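Local coordinates for protein saframycin Mx1 synthetase B (Legionella pneumophila subsp. pneumophila, PDB 3KXW) that belongs to the ANL superfamily of AMP-binding enzymes and holds 5'-O-[(S)-(dodecanoyloxy)(hydroxy)phosphoryl]adenosine in its pocket, at residues A[18-29]-A[40-48]. Residues are numbered along the deposited sequence; the frame is centred on the assembly and turned at random.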
loop_
_atom_site.group_PDB
_atom_site.type_symbol
_atom_site.label_atom_id
_atom_site.label_comp_id
_atom_site.label_asym_id
_atom_site.label_seq_id
_atom_site.Cartn_x
_atom_site.Cartn_y
_atom_site.Cartn_z
ATOM N N ARG A 18 6.221 -9.790 -23.858
ATOM C CA ARG A 18 6.449 -10.004 -25.297
ATOM C C ARG A 18 5.909 -11.358 -25.757
ATOM O O ARG A 18 5.272 -11.447 -26.804
ATOM C CB ARG A 18 7.938 -9.909 -25.662
ATOM C CG ARG A 18 8.497 -8.470 -25.698
ATOM C CD ARG A 18 9.985 -8.416 -26.115
ATOM N NE ARG A 18 10.248 -9.054 -27.424
ATOM C CZ ARG A 18 10.861 -10.229 -27.590
ATOM N NH1 ARG A 18 11.291 -10.928 -26.540
ATOM N NH2 ARG A 18 11.063 -10.719 -28.817
ATOM N N LEU A 19 6.192 -12.402 -24.983
ATOM C CA LEU A 19 5.802 -13.761 -25.347
ATOM C C LEU A 19 4.296 -13.969 -25.227
ATOM O O LEU A 19 3.669 -14.570 -26.096
ATOM C CB LEU A 19 6.554 -14.785 -24.509
ATOM C CG LEU A 19 6.386 -16.236 -24.966
ATOM C CD1 LEU A 19 6.853 -16.396 -26.407
ATOM C CD2 LEU A 19 7.173 -17.188 -24.046
ATOM N N ARG A 20 3.711 -13.471 -24.148
ATOM C CA ARG A 20 2.260 -13.516 -24.031
ATOM C C ARG A 20 1.561 -12.824 -25.198
ATOM O O ARG A 20 0.521 -13.290 -25.652
ATOM C CB ARG A 20 1.799 -12.923 -22.708
ATOM C CG ARG A 20 2.117 -13.851 -21.536
ATOM C CD ARG A 20 1.298 -13.554 -20.293
ATOM N NE ARG A 20 1.656 -14.456 -19.204
ATOM C CZ ARG A 20 1.244 -15.712 -19.063
ATOM N NH1 ARG A 20 0.427 -16.288 -19.950
ATOM N NH2 ARG A 20 1.659 -16.408 -18.014
ATOM N N ALA A 21 2.107 -11.694 -25.636
ATOM C CA ALA A 21 1.531 -10.977 -26.782
ATOM C C ALA A 21 1.606 -11.766 -28.107
ATOM O O ALA A 21 0.825 -11.508 -29.034
ATOM C CB ALA A 21 2.155 -9.602 -26.924
ATOM N N LEU A 22 2.535 -12.717 -28.186
ATOM C CA LEU A 22 2.602 -13.618 -29.350
ATOM C C LEU A 22 1.676 -14.816 -29.226
ATOM O O LEU A 22 1.071 -15.232 -30.215
ATOM C CB LEU A 22 4.024 -14.128 -29.569
ATOM C CG LEU A 22 5.108 -13.095 -29.769
ATOM C CD1 LEU A 22 6.396 -13.804 -30.090
ATOM C CD2 LEU A 22 4.712 -12.113 -30.893
ATOM N N HIS A 23 1.593 -15.398 -28.029
ATOM C CA HIS A 23 0.768 -16.580 -27.804
ATOM C C HIS A 23 -0.709 -16.213 -27.741
ATOM O O HIS A 23 -1.572 -16.988 -28.167
ATOM C CB HIS A 23 1.111 -17.271 -26.477
ATOM C CG HIS A 23 2.333 -18.136 -26.517
ATOM N ND1 HIS A 23 3.548 -17.698 -27.000
ATOM C CD2 HIS A 23 2.544 -19.394 -26.063
ATOM C CE1 HIS A 23 4.445 -18.661 -26.878
ATOM N NE2 HIS A 23 3.862 -19.701 -26.312
ATOM N N SER A 24 -1.006 -15.051 -27.170
ATOM C CA SER A 24 -2.406 -14.683 -26.943
ATOM C C SER A 24 -2.610 -13.177 -27.069
ATOM O O SER A 24 -2.925 -12.499 -26.093
ATOM C CB SER A 24 -2.870 -15.179 -25.572
ATOM O OG SER A 24 -2.152 -14.538 -24.532
ATOM N N PRO A 25 -2.444 -12.654 -28.287
ATOM C CA PRO A 25 -2.490 -11.212 -28.544
ATOM C C PRO A 25 -3.794 -10.609 -28.071
ATOM O O PRO A 25 -3.769 -9.494 -27.555
ATOM C CB PRO A 25 -2.437 -11.103 -30.075
ATOM C CG PRO A 25 -2.414 -12.521 -30.612
ATOM C CD PRO A 25 -2.161 -13.455 -29.491
ATOM N N ASN A 26 -4.914 -11.308 -28.255
ATOM C CA ASN A 26 -6.219 -10.722 -27.916
ATOM C C ASN A 26 -6.734 -11.012 -26.510
ATOM O O ASN A 26 -7.846 -10.611 -26.171
ATOM C CB ASN A 26 -7.294 -11.107 -28.942
ATOM C CG ASN A 26 -7.035 -10.503 -30.323
ATOM O OD1 ASN A 26 -6.385 -9.462 -30.462
ATOM N ND2 ASN A 26 -7.552 -11.169 -31.358
ATOM N N LYS A 27 -5.939 -11.703 -25.705
ATOM C CA LYS A 27 -6.299 -11.956 -24.313
ATOM C C LYS A 27 -6.344 -10.628 -23.549
ATOM O O LYS A 27 -5.389 -9.850 -23.568
ATOM C CB LYS A 27 -5.317 -12.927 -23.647
ATOM C CG LYS A 27 -5.709 -13.381 -22.227
ATOM C CD LYS A 27 -4.641 -14.272 -21.569
ATOM C CE LYS A 27 -4.697 -15.694 -22.093
ATOM N NZ LYS A 27 -3.627 -16.599 -21.533
ATOM N N LYS A 28 -7.461 -10.379 -22.883
ATOM C CA LYS A 28 -7.607 -9.185 -22.052
ATOM C C LYS A 28 -6.593 -9.210 -20.924
ATOM O O LYS A 28 -6.449 -10.206 -20.240
ATOM C CB LYS A 28 -8.996 -9.134 -21.404
ATOM C CG LYS A 28 -10.156 -9.175 -22.363
ATOM C CD LYS A 28 -11.503 -9.139 -21.601
ATOM C CE LYS A 28 -12.682 -9.127 -22.558
ATOM N NZ LYS A 28 -12.459 -8.088 -23.611
ATOM N N SER A 29 -5.912 -8.099 -20.701
ATOM C CA SER A 29 -4.990 -8.026 -19.580
ATOM C C SER A 29 -5.490 -7.082 -18.485
ATOM O O SER A 29 -5.799 -7.509 -17.372
ATOM C CB SER A 29 -3.607 -7.578 -20.085
ATOM O OG SER A 29 -2.722 -7.377 -19.013
ATOM N N THR A 40 -10.055 -1.217 -21.623
ATOM C CA THR A 40 -9.373 -2.501 -21.509
ATOM C C THR A 40 -8.187 -2.537 -22.463
ATOM O O THR A 40 -8.244 -1.962 -23.542
ATOM C CB THR A 40 -10.357 -3.661 -21.824
ATOM O OG1 THR A 40 -11.254 -3.833 -20.716
ATOM C CG2 THR A 40 -9.612 -4.998 -22.041
HETATM N N MSE A 41 -7.110 -3.193 -22.072
HETATM C CA MSE A 41 -6.046 -3.454 -23.039
HETATM C C MSE A 41 -5.667 -4.917 -23.048
HETATM O O MSE A 41 -5.646 -5.586 -22.010
HETATM C CB MSE A 41 -4.807 -2.568 -22.824
HETATM C CG MSE A 41 -4.147 -2.664 -21.479
HETATM SE SE MSE A 41 -2.513 -1.535 -21.525
HETATM C CE MSE A 41 -3.002 -0.456 -23.090
ATOM N N THR A 42 -5.412 -5.414 -24.246
ATOM C CA THR A 42 -5.027 -6.796 -24.442
ATOM C C THR A 42 -3.513 -6.888 -24.309
ATOM O O THR A 42 -2.843 -5.869 -24.209
ATOM C CB THR A 42 -5.414 -7.255 -25.842
ATOM O OG1 THR A 42 -4.724 -6.450 -26.797
ATOM C CG2 THR A 42 -6.926 -7.093 -26.055
ATOM N N TYR A 43 -2.968 -8.108 -24.295
ATOM C CA TYR A 43 -1.508 -8.252 -24.307
ATOM C C TYR A 43 -0.872 -7.625 -25.553
ATOM O O TYR A 43 0.142 -6.937 -25.468
ATOM C CB TYR A 43 -1.108 -9.720 -24.158
ATOM C CG TYR A 43 -1.061 -10.151 -22.707
ATOM C CD1 TYR A 43 -2.138 -10.778 -22.111
ATOM C CD2 TYR A 43 0.051 -9.911 -21.941
ATOM C CE1 TYR A 43 -2.098 -11.157 -20.775
ATOM C CE2 TYR A 43 0.108 -10.291 -20.607
ATOM C CZ TYR A 43 -0.975 -10.915 -20.034
ATOM O OH TYR A 43 -0.936 -11.273 -18.702
ATOM N N GLU A 44 -1.474 -7.841 -26.718
ATOM C CA GLU A 44 -0.927 -7.225 -27.929
ATOM C C GLU A 44 -0.806 -5.720 -27.742
ATOM O O GLU A 44 0.207 -5.120 -28.093
ATOM C CB GLU A 44 -1.807 -7.542 -29.139
ATOM C CG GLU A 44 -1.449 -6.795 -30.410
ATOM C CD GLU A 44 -2.342 -7.217 -31.558
ATOM O OE1 GLU A 44 -3.371 -6.557 -31.782
ATOM O OE2 GLU A 44 -2.035 -8.234 -32.211
ATOM N N GLN A 45 -1.843 -5.105 -27.193
ATOM C CA GLN A 45 -1.847 -3.646 -27.015
ATOM C C GLN A 45 -0.816 -3.173 -25.982
ATOM O O GLN A 45 -0.066 -2.207 -26.210
ATOM C CB GLN A 45 -3.239 -3.156 -26.613
ATOM C CG GLN A 45 -4.297 -3.258 -27.716
ATOM C CD GLN A 45 -5.675 -2.829 -27.222
ATOM O OE1 GLN A 45 -6.187 -3.363 -26.239
ATOM N NE2 GLN A 45 -6.275 -1.853 -27.907
ATOM N N LEU A 46 -0.792 -3.848 -24.839
ATOM C CA LEU A 46 0.171 -3.520 -23.800
ATOM C C LEU A 46 1.609 -3.575 -24.341
ATOM O O LEU A 46 2.407 -2.654 -24.153
ATOM C CB LEU A 46 -0.020 -4.486 -22.628
ATOM C CG LEU A 46 0.901 -4.349 -21.425
ATOM C CD1 LEU A 46 0.799 -2.956 -20.817
ATOM C CD2 LEU A 46 0.620 -5.450 -20.380
ATOM N N ASP A 47 1.945 -4.664 -25.013
ATOM C CA ASP A 47 3.257 -4.803 -25.652
ATOM C C ASP A 47 3.531 -3.677 -26.684
ATOM O O ASP A 47 4.633 -3.089 -26.710
ATOM C CB ASP A 47 3.308 -6.185 -26.319
ATOM C CG ASP A 47 4.618 -6.471 -27.022
ATOM O OD1 ASP A 47 5.682 -6.395 -26.387
ATOM O OD2 ASP A 47 4.556 -6.824 -28.214
ATOM N N GLN A 48 2.553 -3.361 -27.530
ATOM C CA GLN A 48 2.763 -2.296 -28.522
ATOM C C GLN A 48 2.974 -0.915 -27.863
ATOM O O GLN A 48 3.880 -0.168 -28.253
ATOM C CB GLN A 48 1.637 -2.236 -29.579
ATOM C CG GLN A 48 1.653 -3.398 -30.609
ATOM C CD GLN A 48 3.006 -3.583 -31.281
ATOM O OE1 GLN A 48 3.652 -4.619 -31.122
ATOM N NE2 GLN A 48 3.426 -2.599 -32.056
HETATM O O HOH W 1 5.184 -9.572 -28.660
HETATM O O HOH W 2 -5.620 -6.901 -29.397
HETATM O O HOH W 3 -4.703 -9.720 -32.553
HETATM O O HOH W 4 -13.962 -5.478 -21.880
HETATM O O HOH W 5 -2.910 -9.651 -17.610
#
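Y43 slots its ring between R20 and S29, a compact example of how an aromatic residue in the first turn of a helix can join a neighbouring helix to a strand. CB of R20 lies over one face, 3.9 Å from the centroid of the Y43 ring, and CB of S29 covers the opposite face in a second CH-pi contact. With CG beside its backbone N (chi1 -73°) and an extended chain, R20 runs alongside the tyrosine, bringing its CD within 3.5 Å of Y43 CZ. At the far end a water links Y43 OH to S29 OG, and Y43 OH also hydrogen-bonds I231 O; the R20 guanidinium reaches Y232 O and makes a cation-pi contact with Y7.

Backbone bonds fix the helix start that carries this ring. Carbonyls of the type I turn S24 to K27 receive the first amides of helix 43-59: E44 N meets P25 O at 2.9 Å, and Y43 N meets K27 O at 3.1 Å. T42 and Q45 complete a capping box, Q45 N donating to T42 OG1 and T42 N to Q45 OE1. Farther along, A21 CB packs on D47 CB at 3.7 Å, while a water joins R18 O to D47 OD2. D47 OD1 is hydrogen-bonded by Y87 OH, and OD2 forms a salt bridge with K51.

S29 N bonds M41 O at 2.8 Å, beginning the hairpin of strands 28-34 and 37-42. Helix 13-23 leads into the hairpin and helix 43-59 leaves it; the helical segments 18-23 and 43-48 run roughly antiparallel, their directions 141° apart, with helix 76-87 touching R18, M41 and L46, and helix 220-233 touching S29 and L46.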